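Colicin B (Escherichia coli, PDB 1RH1) kills Escherichia coli and close relatives by forming channels that depolarise the cytoplasmic membrane and dissipate cellular energy. Local coordinates at residues 326-331 with 464-469; 330-335 with 342-347; 349-354 with 495-500; 375-380 with 482-487. All blocks are in the same frame, centred on the assembly; numbering follows the deposited sequence.

Interaction 1 (326-331 with 464-469); sequences SEVIIS and FSLTLG
No flat group lies where Val328 and Ile329 meet Ser465, Leu466 and Gly469. The aromatic ring of these segments, Phe464, carries Leu468 on one face, with Leu468 CG 4.2 Å above the plane and over its centre. That pair faces helices 420-435 and 479-495, leaving aliphatic branches to make the contact.

Val328 reaches across with both methyls. CG2 meets Leu466 CD2 at 3.6 Å, and the two side chains cross at about a right angle. CG1, placed beside the carbonyl carbon and anti to the backbone N (chi1 175°), rests on the backbone of Gly469, 3.8 Å from its C atom. Gly469 suits this place because it has no side chain to hold that methyl off. Ile329 works differently: its CB does not aim directly at the other helix, but the bend at chi2 (-51°) brings CD1 to within 3.9 Å of Ser465 CB. Serine is small enough to admit the methyl, and its OG is satisfied by Leu461 O of its own helix.

The short segments run roughly parallel, their axes 9.3 Å apart and inclined by 34°. Ile329 also touches Ile355 of helix 342-357, where Ile330 meets Ala352. Helix 457-472 lies wholly within a predicted transmembrane span, and its burial among surrounding helices is characteristic of the soluble pore-forming domain of colicins, a helical bundle that encloses its hydrophobic hairpin.

Interaction 2 (330-335 with 342-347); sequences ISVGDK and DKYKAL
Tyr344 brings one ring edge up to Gly333, with CE2 3.8 Å from Gly333 CA. Gly333 O lies in the ring plane at that edge, 3.8 Å from Tyr344 CD2. CB of the tyrosine points toward helix 291-340, and CG, anti to the backbone N (chi1 -179°), continues to Gly333, where glycine leaves room for the ring. At its far end Tyr344 OH meets Val332 CG1 at 3.8 Å; the hydroxyl also has a hydrogen bond with Gly486 O of helix 479-495, so this buried polar group is satisfied.

Lys345 meets the same carbonyl oxygen from another direction, roughly at right angles to the ring's approach. Its CG comes within 3.7 Å of Gly333 O, and CE continues past Asp334 O. The long methylene chain suits the margin of the contact, since it can cover backbone while carrying its charge outward. A bend at chi4 (67°) helps bring NZ to Asp342 OD1, a salt bridge of 3.2 Å made from above the carboxylate plane. Asp334 has its own salt-bridge partner in Arg349.

The short axes are 8.3 Å apart and almost exactly antiparallel, at 178°, as befits consecutive helices joined by a tight turn into a helical hairpin. Since no hydrogen bond or salt bridge spans the two segments, cohesion probably rests mainly on van der Waals packing of ring and methylenes, with at most a mild long-range attraction between Asp334 OD2 and Lys345 NZ, 5.6 Å apart.

Interaction 3 (349-354 with 495-500); sequences REIAEN and AFIDDK
Ile497 is the side chain that links this loop to helix 342-357, with one branch for each of two partners. Its CD1 meets Ile351 CG2 at 3.9 Å, while its CG2 lies against Asn354, 3.9 Å from Asn354 CB. Both side chains cross that of Ile497 at a slant. The torsions separate the two branches: CG2 is anti to the backbone N, whereas CG1 lies beside that N (chi1 -49°) and runs on extended to CD1. A branched aliphatic residue suits this place because one methyl faces a buried isoleucine and another a partly exposed, more polar neighbour. No hydrogen bond joins the segments.

The next shell fixes the loop. Asp498, in an extended backbone conformation, precedes the first turn of helix 500-510, and its OD2 accepts the backbone N of Lys500 at 3.0 Å. The N-H points almost straight at the oxygen (171°), which is approached on the anti side and 33° out of the carboxylate plane. An aspartate here probably also gains from the positive end of the helix dipole.

Further out, Asp499 OD1 is hydrogen-bonded to Ser372 OG, and Ala495 O accepts from Arg364 NE, tying the loop to helix 366-376 and the chain before it. Phe501 covers Ile351 and Asn354 from helix 500-510, and Ile329 packs on Ile351 from helix 291-340. Together these features describe an interhelical loop ending in an aspartate that caps the N-terminus of helix 500-510, the loop by which the chain leaves the second predicted transmembrane span of the colicin pore-forming domain and enters its last helix.

Interaction 4 (375-380 with 482-487); sequences KLMANP and VGFVGV
Leu376 packs on Val487, while the preceding residue, Lys375, sends its NZ to two carboxylates, those of Asp499 and Asp503, both in salt bridges. Lysine suits this end of helix 366-376 because its long chain spans to that acidic pair while Leu376, the next residue, faces inward.

Leu376 CD1 touches Val487 CG1 at 4.2 Å, the side chains crossing at a slant. Met377 begins beside the partner helix rather than facing it, and bends at chi2 (55°) and chi3 bring its CE to Phe484 CZ, 4.0 Å away, the two side chains meeting at about a right angle. An unbranched, flexible methionine can follow such a bent path, and the ring atom CZ offers it an apolar contact. Leu376 and Met377 are the first two residues of a type I turn, closed by Asn379 N to Leu376 O at 3.0 Å.

Helix 479-495, which carries the predicted second transmembrane span, is thus covered here by the end of helix 366-376 and the turn that follows. Leu382 fills in beside Met377, Phe484 and Val487, helix 500-510 flanks Leu376, Tyr435 of helix 420-435 touches Phe484, and Leu340 of helix 291-340 meets Val487.

In the fold
All four contacts lie in the pore-forming domain. Interactions 1, 2 and 4 are buried; interaction 3 is only partly so. Interactions 1 and 2 share Ile330 and Ser331 and use successive turns of helix 291-340; they touch where Gly469 CA meets Val332 CG2 at 3.6 Å. Interactions 1, 3 and 4 bring in the two predicted transmembrane spans, whereas interaction 2 joins neighbours in sequence. Toward the surface charge takes over: one salt bridge connects interactions 2 and 3, and another connects 3 and 4. Inside, a buried tyrosine hydroxyl ties interaction 2 to interaction 4.

Interaction 1 (326-331 with 464-469)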
loop_
_atom_site.group_PDB
_atom_site.type_symbol
_atom_site.label_atom_id
_atom_site.label_comp_id
_atom_site.label_asym_id
_atom_site.label_seq_id
_atom_site.Cartn_x
_atom_site.Cartn_y
_atom_site.Cartn_z
ATOM N N SER A 326 16.869 5.687 19.728
ATOM C CA SER A 326 16.761 7.121 19.924
ATOM C C SER A 326 16.605 7.447 21.406
ATOM O O SER A 326 17.365 8.224 21.969
ATOM C CB SER A 326 15.566 7.607 19.158
ATOM O OG SER A 326 15.498 9.012 19.181
ATOM N N GLU A 327 15.675 6.763 22.066
ATOM C CA GLU A 327 15.379 6.953 23.470
ATOM C C GLU A 327 16.580 6.596 24.327
ATOM O O GLU A 327 16.930 7.364 25.220
ATOM C CB GLU A 327 14.176 6.095 23.734
ATOM C CG GLU A 327 13.477 6.079 25.076
ATOM C CD GLU A 327 12.393 4.988 25.105
ATOM O OE1 GLU A 327 12.572 3.978 25.801
ATOM O OE2 GLU A 327 11.376 5.137 24.414
ATOM N N VAL A 328 17.276 5.494 24.040
ATOM C CA VAL A 328 18.455 5.083 24.799
ATOM C C VAL A 328 19.611 6.045 24.589
ATOM O O VAL A 328 20.342 6.376 25.517
ATOM C CB VAL A 328 18.857 3.664 24.371
ATOM C CG1 VAL A 328 20.137 3.239 25.049
ATOM C CG2 VAL A 328 17.750 2.701 24.754
ATOM N N ILE A 329 19.792 6.516 23.357
ATOM C CA ILE A 329 20.831 7.487 23.047
ATOM C C ILE A 329 20.520 8.788 23.762
ATOM O O ILE A 329 21.440 9.522 24.096
ATOM C CB ILE A 329 20.900 7.696 21.506
ATOM C CG1 ILE A 329 21.338 6.407 20.863
ATOM C CG2 ILE A 329 21.868 8.798 21.123
ATOM C CD1 ILE A 329 22.602 5.756 21.450
ATOM N N ILE A 330 19.250 9.102 24.033
ATOM C CA ILE A 330 18.951 10.320 24.749
ATOM C C ILE A 330 19.136 10.183 26.225
ATOM O O ILE A 330 19.559 11.159 26.850
ATOM C CB ILE A 330 17.545 10.755 24.423
ATOM C CG1 ILE A 330 17.697 11.434 23.069
ATOM C CG2 ILE A 330 16.898 11.697 25.464
ATOM C CD1 ILE A 330 16.343 11.708 22.400
ATOM N N SER A 331 18.831 8.993 26.758
ATOM C CA SER A 331 19.084 8.721 28.157
ATOM C C SER A 331 20.591 8.847 28.406
ATOM O O SER A 331 20.964 9.551 29.330
ATOM C CB SER A 331 18.577 7.327 28.485
ATOM O OG SER A 331 19.608 6.330 28.545
ATOM N N PHE A 464 23.966 -1.802 17.527
ATOM C CA PHE A 464 25.236 -1.290 17.965
ATOM C C PHE A 464 25.077 -0.193 18.979
ATOM O O PHE A 464 25.771 -0.155 19.998
ATOM C CB PHE A 464 25.980 -0.753 16.794
ATOM C CG PHE A 464 27.359 -0.246 17.147
ATOM C CD1 PHE A 464 28.350 -1.141 17.537
ATOM C CD2 PHE A 464 27.630 1.112 17.068
ATOM C CE1 PHE A 464 29.613 -0.658 17.846
ATOM C CE2 PHE A 464 28.902 1.582 17.380
ATOM C CZ PHE A 464 29.893 0.696 17.769
ATOM N N SER A 465 24.175 0.730 18.649
ATOM C CA SER A 465 23.900 1.857 19.524
ATOM C C SER A 465 23.200 1.406 20.788
ATOM O O SER A 465 23.601 1.838 21.857
ATOM C CB SER A 465 23.040 2.867 18.814
ATOM O OG SER A 465 23.699 3.313 17.642
ATOM N N LEU A 466 22.193 0.534 20.706
ATOM C CA LEU A 466 21.541 -0.050 21.851
ATOM C C LEU A 466 22.512 -0.825 22.719
ATOM O O LEU A 466 22.567 -0.535 23.907
ATOM C CB LEU A 466 20.479 -1.000 21.440
ATOM C CG LEU A 466 19.194 -0.425 20.960
ATOM C CD1 LEU A 466 18.276 -1.565 20.595
ATOM C CD2 LEU A 466 18.531 0.381 22.051
ATOM N N THR A 467 23.305 -1.779 22.200
ATOM C CA THR A 467 24.277 -2.527 22.997
ATOM C C THR A 467 25.231 -1.575 23.708
ATOM O O THR A 467 25.479 -1.793 24.896
ATOM C CB THR A 467 25.120 -3.493 22.119
ATOM O OG1 THR A 467 24.222 -4.378 21.463
ATOM C CG2 THR A 467 26.098 -4.314 22.937
ATOM N N LEU A 468 25.740 -0.513 23.050
ATOM C CA LEU A 468 26.645 0.408 23.719
ATOM C C LEU A 468 25.993 1.302 24.771
ATOM O O LEU A 468 26.498 1.435 25.884
ATOM C CB LEU A 468 27.337 1.313 22.709
ATOM C CG LEU A 468 28.251 0.748 21.660
ATOM C CD1 LEU A 468 29.155 1.856 21.170
ATOM C CD2 LEU A 468 29.121 -0.340 22.229
ATOM N N GLY A 469 24.849 1.906 24.435
ATOM C CA GLY A 469 24.131 2.846 25.278
ATOM C C GLY A 469 23.503 2.170 26.467
ATOM O O GLY A 469 23.783 2.539 27.601
#

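Interaction 2 (330-335 with 342-347)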
loop_
_atom_site.group_PDB
_atom_site.type_symbol
_atom_site.label_atom_id
_atom_site.label_comp_id
_atom_site.label_asym_id
_atom_site.label_seq_id
_atom_site.Cartn_x
_atom_site.Cartn_y
_atom_site.Cartn_z
ATOM N N ILE A 330 19.250 9.102 24.033
ATOM C CA ILE A 330 18.951 10.320 24.749
ATOM C C ILE A 330 19.136 10.183 26.225
ATOM O O ILE A 330 19.559 11.159 26.850
ATOM C CB ILE A 330 17.545 10.755 24.423
ATOM C CG1 ILE A 330 17.697 11.434 23.069
ATOM C CG2 ILE A 330 16.898 11.697 25.464
ATOM C CD1 ILE A 330 16.343 11.708 22.400
ATOM N N SER A 331 18.831 8.993 26.758
ATOM C CA SER A 331 19.084 8.721 28.157
ATOM C C SER A 331 20.591 8.847 28.406
ATOM O O SER A 331 20.964 9.551 29.330
ATOM C CB SER A 331 18.577 7.327 28.485
ATOM O OG SER A 331 19.608 6.330 28.545
ATOM N N VAL A 332 21.471 8.247 27.580
ATOM C CA VAL A 332 22.928 8.343 27.671
ATOM C C VAL A 332 23.326 9.806 27.724
ATOM O O VAL A 332 24.132 10.244 28.532
ATOM C CB VAL A 332 23.550 7.627 26.432
ATOM C CG1 VAL A 332 25.002 8.036 26.149
ATOM C CG2 VAL A 332 23.490 6.135 26.709
ATOM N N GLY A 333 22.672 10.573 26.867
ATOM C CA GLY A 333 22.871 12.001 26.788
ATOM C C GLY A 333 22.546 12.636 28.116
ATOM O O GLY A 333 23.370 13.383 28.628
ATOM N N ASP A 334 21.385 12.286 28.680
ATOM C CA ASP A 334 20.983 12.793 29.969
ATOM C C ASP A 334 21.986 12.358 31.022
ATOM O O ASP A 334 22.588 13.282 31.570
ATOM C CB ASP A 334 19.570 12.293 30.324
ATOM C CG ASP A 334 18.389 12.932 29.563
ATOM O OD1 ASP A 334 17.280 12.406 29.644
ATOM O OD2 ASP A 334 18.533 13.958 28.895
ATOM N N LYS A 335 22.271 11.056 31.272
ATOM C CA LYS A 335 23.254 10.572 32.258
ATOM C C LYS A 335 24.661 11.130 32.119
ATOM O O LYS A 335 25.212 11.708 33.051
ATOM C CB LYS A 335 23.363 9.048 32.210
ATOM C CG LYS A 335 24.456 8.343 33.042
ATOM C CD LYS A 335 24.114 6.857 33.090
ATOM C CE LYS A 335 24.897 6.007 34.096
ATOM N NZ LYS A 335 26.236 5.652 33.651
ATOM N N ASP A 342 25.967 20.270 29.008
ATOM C CA ASP A 342 24.754 20.376 28.209
ATOM C C ASP A 342 24.987 20.486 26.704
ATOM O O ASP A 342 24.069 20.271 25.903
ATOM C CB ASP A 342 23.942 21.571 28.760
ATOM C CG ASP A 342 23.471 21.317 30.205
ATOM O OD1 ASP A 342 22.520 20.540 30.400
ATOM O OD2 ASP A 342 24.072 21.878 31.134
ATOM N N LYS A 343 26.244 20.795 26.342
ATOM C CA LYS A 343 26.713 20.774 24.963
ATOM C C LYS A 343 26.844 19.299 24.521
ATOM O O LYS A 343 26.672 18.940 23.343
ATOM C CB LYS A 343 28.040 21.513 24.925
ATOM C CG LYS A 343 28.138 22.494 23.758
ATOM C CD LYS A 343 29.007 23.732 24.036
ATOM C CE LYS A 343 30.518 23.483 24.196
ATOM N NZ LYS A 343 30.908 22.726 25.382
ATOM N N TYR A 344 27.108 18.432 25.520
ATOM C CA TYR A 344 27.104 16.999 25.333
ATOM C C TYR A 344 25.648 16.604 25.161
ATOM O O TYR A 344 25.383 15.952 24.161
ATOM C CB TYR A 344 27.683 16.258 26.533
ATOM C CG TYR A 344 27.674 14.759 26.277
ATOM C CD1 TYR A 344 28.666 14.200 25.474
ATOM C CD2 TYR A 344 26.646 13.953 26.782
ATOM C CE1 TYR A 344 28.630 12.840 25.164
ATOM C CE2 TYR A 344 26.604 12.597 26.468
ATOM C CZ TYR A 344 27.600 12.056 25.660
ATOM O OH TYR A 344 27.565 10.723 25.333
ATOM N N LYS A 345 24.692 16.946 26.038
ATOM C CA LYS A 345 23.274 16.616 25.854
ATOM C C LYS A 345 22.669 16.905 24.470
ATOM O O LYS A 345 21.877 16.129 23.921
ATOM C CB LYS A 345 22.395 17.371 26.852
ATOM C CG LYS A 345 22.459 16.954 28.294
ATOM C CD LYS A 345 21.229 17.510 28.984
ATOM C CE LYS A 345 21.146 16.985 30.421
ATOM N NZ LYS A 345 22.225 17.499 31.251
ATOM N N ALA A 346 23.069 18.057 23.911
ATOM C CA ALA A 346 22.606 18.553 22.620
ATOM C C ALA A 346 23.033 17.724 21.432
ATOM O O ALA A 346 22.285 17.584 20.457
ATOM C CB ALA A 346 23.118 19.949 22.399
ATOM N N LEU A 347 24.283 17.227 21.538
ATOM C CA LEU A 347 24.833 16.281 20.573
ATOM C C LEU A 347 23.994 15.009 20.644
ATOM O O LEU A 347 23.471 14.622 19.614
ATOM C CB LEU A 347 26.285 15.976 20.904
ATOM C CG LEU A 347 27.003 14.907 20.102
ATOM C CD1 LEU A 347 27.273 15.340 18.682
ATOM C CD2 LEU A 347 28.315 14.656 20.772
#

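Interaction 3 (349-354 with 495-500)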
loop_
_atom_site.group_PDB
_atom_site.type_symbol
_atom_site.label_atom_id
_atom_site.label_comp_id
_atom_site.label_asym_id
_atom_site.label_seq_id
_atom_site.Cartn_x
_atom_site.Cartn_y
_atom_site.Cartn_z
ATOM N N ARG A 349 20.909 14.651 21.370
ATOM C CA ARG A 349 19.641 14.943 20.690
ATOM C C ARG A 349 19.875 14.704 19.205
ATOM O O ARG A 349 19.161 13.894 18.626
ATOM C CB ARG A 349 19.151 16.400 20.784
ATOM C CG ARG A 349 19.040 17.140 22.112
ATOM C CD ARG A 349 18.065 16.567 23.133
ATOM N NE ARG A 349 18.759 16.018 24.306
ATOM C CZ ARG A 349 18.676 16.507 25.561
ATOM N NH1 ARG A 349 17.931 17.577 25.873
ATOM N NH2 ARG A 349 19.346 15.891 26.537
ATOM N N GLU A 350 20.928 15.329 18.642
ATOM C CA GLU A 350 21.346 15.134 17.251
ATOM C C GLU A 350 21.607 13.682 16.851
ATOM O O GLU A 350 21.082 13.259 15.823
ATOM C CB GLU A 350 22.623 15.902 16.942
ATOM C CG GLU A 350 22.524 17.399 16.789
ATOM C CD GLU A 350 21.954 17.827 15.446
ATOM O OE1 GLU A 350 20.753 18.112 15.362
ATOM O OE2 GLU A 350 22.722 17.874 14.481
ATOM N N ILE A 351 22.367 12.868 17.604
ATOM C CA ILE A 351 22.604 11.494 17.196
ATOM C C ILE A 351 21.292 10.743 17.243
ATOM O O ILE A 351 20.939 10.092 16.264
ATOM C CB ILE A 351 23.642 10.823 18.102
ATOM C CG1 ILE A 351 24.978 11.520 17.922
ATOM C CG2 ILE A 351 23.802 9.372 17.731
ATOM C CD1 ILE A 351 26.219 10.821 18.513
ATOM N N ALA A 352 20.515 10.892 18.312
ATOM C CA ALA A 352 19.214 10.268 18.363
ATOM C C ALA A 352 18.292 10.766 17.262
ATOM O O ALA A 352 17.568 9.952 16.708
ATOM C CB ALA A 352 18.575 10.550 19.674
ATOM N N GLU A 353 18.308 12.056 16.880
ATOM C CA GLU A 353 17.482 12.589 15.785
ATOM C C GLU A 353 17.865 11.877 14.494
ATOM O O GLU A 353 17.021 11.312 13.794
ATOM C CB GLU A 353 17.697 14.098 15.594
ATOM C CG GLU A 353 16.947 15.003 16.594
ATOM C CD GLU A 353 17.385 16.484 16.723
ATOM O OE1 GLU A 353 17.823 17.098 15.734
ATOM O OE2 GLU A 353 17.276 17.030 17.836
ATOM N N ASN A 354 19.171 11.823 14.220
ATOM C CA ASN A 354 19.690 11.129 13.063
ATOM C C ASN A 354 19.379 9.645 12.984
ATOM O O ASN A 354 19.185 9.102 11.894
ATOM C CB ASN A 354 21.176 11.322 13.027
ATOM C CG ASN A 354 21.532 12.538 12.211
ATOM O OD1 ASN A 354 21.251 13.678 12.580
ATOM N ND2 ASN A 354 22.153 12.273 11.061
ATOM N N ALA A 495 30.440 8.215 14.297
ATOM C CA ALA A 495 31.225 7.833 13.131
ATOM C C ALA A 495 30.510 7.053 12.029
ATOM O O ALA A 495 30.932 7.122 10.886
ATOM C CB ALA A 495 32.412 7.011 13.588
ATOM N N PHE A 496 29.446 6.305 12.331
ATOM C CA PHE A 496 28.665 5.582 11.346
ATOM C C PHE A 496 27.591 6.460 10.743
ATOM O O PHE A 496 26.872 6.036 9.833
ATOM C CB PHE A 496 27.973 4.337 11.971
ATOM C CG PHE A 496 28.923 3.149 12.129
ATOM C CD1 PHE A 496 29.343 2.750 13.396
ATOM C CD2 PHE A 496 29.422 2.497 10.991
ATOM C CE1 PHE A 496 30.261 1.714 13.514
ATOM C CE2 PHE A 496 30.342 1.459 11.120
ATOM C CZ PHE A 496 30.762 1.071 12.382
ATOM N N ILE A 497 27.448 7.685 11.259
ATOM C CA ILE A 497 26.373 8.558 10.815
ATOM C C ILE A 497 26.969 9.786 10.179
ATOM O O ILE A 497 26.665 10.135 9.038
ATOM C CB ILE A 497 25.453 9.004 11.999
ATOM C CG1 ILE A 497 24.992 7.852 12.878
ATOM C CG2 ILE A 497 24.224 9.645 11.376
ATOM C CD1 ILE A 497 24.060 8.228 14.013
ATOM N N ASP A 498 27.868 10.410 10.921
ATOM C CA ASP A 498 28.408 11.643 10.437
ATOM C C ASP A 498 29.721 11.986 11.083
ATOM O O ASP A 498 29.945 11.619 12.232
ATOM C CB ASP A 498 27.395 12.717 10.718
ATOM C CG ASP A 498 27.393 13.839 9.710
ATOM O OD1 ASP A 498 26.310 14.112 9.199
ATOM O OD2 ASP A 498 28.445 14.426 9.431
ATOM N N ASP A 499 30.584 12.713 10.373
ATOM C CA ASP A 499 31.839 13.157 10.951
ATOM C C ASP A 499 31.582 14.412 11.772
ATOM O O ASP A 499 32.408 14.729 12.631
ATOM C CB ASP A 499 32.870 13.443 9.843
ATOM C CG ASP A 499 34.251 13.876 10.338
ATOM O OD1 ASP A 499 34.985 13.057 10.891
ATOM O OD2 ASP A 499 34.588 15.049 10.168
ATOM N N LYS A 500 30.461 15.130 11.539
ATOM C CA LYS A 500 30.080 16.287 12.347
ATOM C C LYS A 500 30.202 15.913 13.817
ATOM O O LYS A 500 31.017 16.475 14.547
ATOM C CB LYS A 500 28.615 16.743 12.169
ATOM C CG LYS A 500 28.113 17.236 10.814
ATOM C CD LYS A 500 29.049 18.249 10.139
ATOM C CE LYS A 500 28.565 18.608 8.724
ATOM N NZ LYS A 500 29.510 19.487 8.051
#

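Interaction 4 (375-380 with 482-487)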
loop_
_atom_site.group_PDB
_atom_site.type_symbol
_atom_site.label_atom_id
_atom_site.label_comp_id
_atom_site.label_asym_id
_atom_site.label_seq_id
_atom_site.Cartn_x
_atom_site.Cartn_y
_atom_site.Cartn_z
ATOM N N LYS A 375 40.480 9.946 14.666
ATOM C CA LYS A 375 40.560 11.378 14.899
ATOM C C LYS A 375 40.190 11.680 16.351
ATOM O O LYS A 375 40.772 12.560 16.989
ATOM C CB LYS A 375 39.597 12.057 13.924
ATOM C CG LYS A 375 39.421 13.562 14.051
ATOM C CD LYS A 375 38.194 14.083 13.293
ATOM C CE LYS A 375 38.160 13.842 11.782
ATOM N NZ LYS A 375 37.284 14.802 11.118
ATOM N N LEU A 376 39.218 10.931 16.885
ATOM C CA LEU A 376 38.744 11.137 18.235
ATOM C C LEU A 376 39.768 10.669 19.235
ATOM O O LEU A 376 40.165 11.393 20.143
ATOM C CB LEU A 376 37.460 10.378 18.428
ATOM C CG LEU A 376 36.935 10.275 19.825
ATOM C CD1 LEU A 376 36.630 11.640 20.397
ATOM C CD2 LEU A 376 35.711 9.410 19.778
ATOM N N MET A 377 40.183 9.424 19.025
ATOM C CA MET A 377 41.135 8.743 19.875
ATOM C C MET A 377 42.531 9.317 19.723
ATOM O O MET A 377 43.458 8.916 20.430
ATOM C CB MET A 377 41.120 7.274 19.519
ATOM C CG MET A 377 40.538 6.340 20.568
ATOM S SD MET A 377 38.872 6.689 21.164
ATOM C CE MET A 377 39.216 6.066 22.781
ATOM N N ALA A 378 42.687 10.261 18.790
ATOM C CA ALA A 378 43.936 10.969 18.599
ATOM C C ALA A 378 44.030 12.149 19.539
ATOM O O ALA A 378 45.139 12.580 19.858
ATOM C CB ALA A 378 44.057 11.514 17.186
ATOM N N ASN A 379 42.876 12.679 19.973
ATOM C CA ASN A 379 42.796 13.792 20.909
ATOM C C ASN A 379 43.524 13.352 22.179
ATOM O O ASN A 379 43.109 12.412 22.862
ATOM C CB ASN A 379 41.312 14.116 21.200
ATOM C CG ASN A 379 41.022 15.424 21.943
ATOM O OD1 ASN A 379 39.905 15.942 21.920
ATOM N ND2 ASN A 379 41.978 16.041 22.631
ATOM N N PRO A 380 44.668 13.961 22.487
ATOM C CA PRO A 380 45.480 13.633 23.646
ATOM C C PRO A 380 44.857 13.942 25.003
ATOM O O PRO A 380 45.320 13.407 26.010
ATOM C CB PRO A 380 46.762 14.376 23.393
ATOM C CG PRO A 380 46.278 15.618 22.705
ATOM C CD PRO A 380 45.265 15.044 21.723
ATOM N N VAL A 482 32.178 7.058 33.437
ATOM C CA VAL A 482 30.959 7.296 32.656
ATOM C C VAL A 482 31.144 8.413 31.624
ATOM O O VAL A 482 30.590 8.343 30.527
ATOM C CB VAL A 482 29.801 7.634 33.624
ATOM C CG1 VAL A 482 28.509 8.080 32.940
ATOM C CG2 VAL A 482 29.519 6.347 34.368
ATOM N N GLY A 483 31.957 9.422 31.944
ATOM C CA GLY A 483 32.270 10.446 30.972
ATOM C C GLY A 483 33.105 9.903 29.801
ATOM O O GLY A 483 32.801 10.172 28.637
ATOM N N PHE A 484 34.167 9.129 30.081
ATOM C CA PHE A 484 35.038 8.579 29.049
ATOM C C PHE A 484 34.240 7.686 28.108
ATOM O O PHE A 484 34.325 7.838 26.885
ATOM C CB PHE A 484 36.170 7.762 29.679
ATOM C CG PHE A 484 37.226 7.341 28.671
ATOM C CD1 PHE A 484 37.176 6.076 28.078
ATOM C CD2 PHE A 484 38.235 8.232 28.307
ATOM C CE1 PHE A 484 38.124 5.708 27.118
ATOM C CE2 PHE A 484 39.175 7.852 27.347
ATOM C CZ PHE A 484 39.126 6.599 26.746
ATOM N N VAL A 485 33.443 6.779 28.676
ATOM C CA VAL A 485 32.638 5.912 27.859
ATOM C C VAL A 485 31.551 6.729 27.202
ATOM O O VAL A 485 31.173 6.390 26.085
ATOM C CB VAL A 485 32.054 4.796 28.724
ATOM C CG1 VAL A 485 31.078 3.923 27.965
ATOM C CG2 VAL A 485 33.201 3.892 29.136
ATOM N N GLY A 486 31.069 7.827 27.784
ATOM C CA GLY A 486 30.042 8.625 27.130
ATOM C C GLY A 486 30.592 9.282 25.880
ATOM O O GLY A 486 29.856 9.486 24.927
ATOM N N VAL A 487 31.886 9.628 25.886
ATOM C CA VAL A 487 32.583 10.164 24.725
ATOM C C VAL A 487 32.859 9.040 23.713
ATOM O O VAL A 487 32.448 9.178 22.569
ATOM C CB VAL A 487 33.870 10.825 25.232
ATOM C CG1 VAL A 487 34.855 11.035 24.115
ATOM C CG2 VAL A 487 33.537 12.213 25.742
#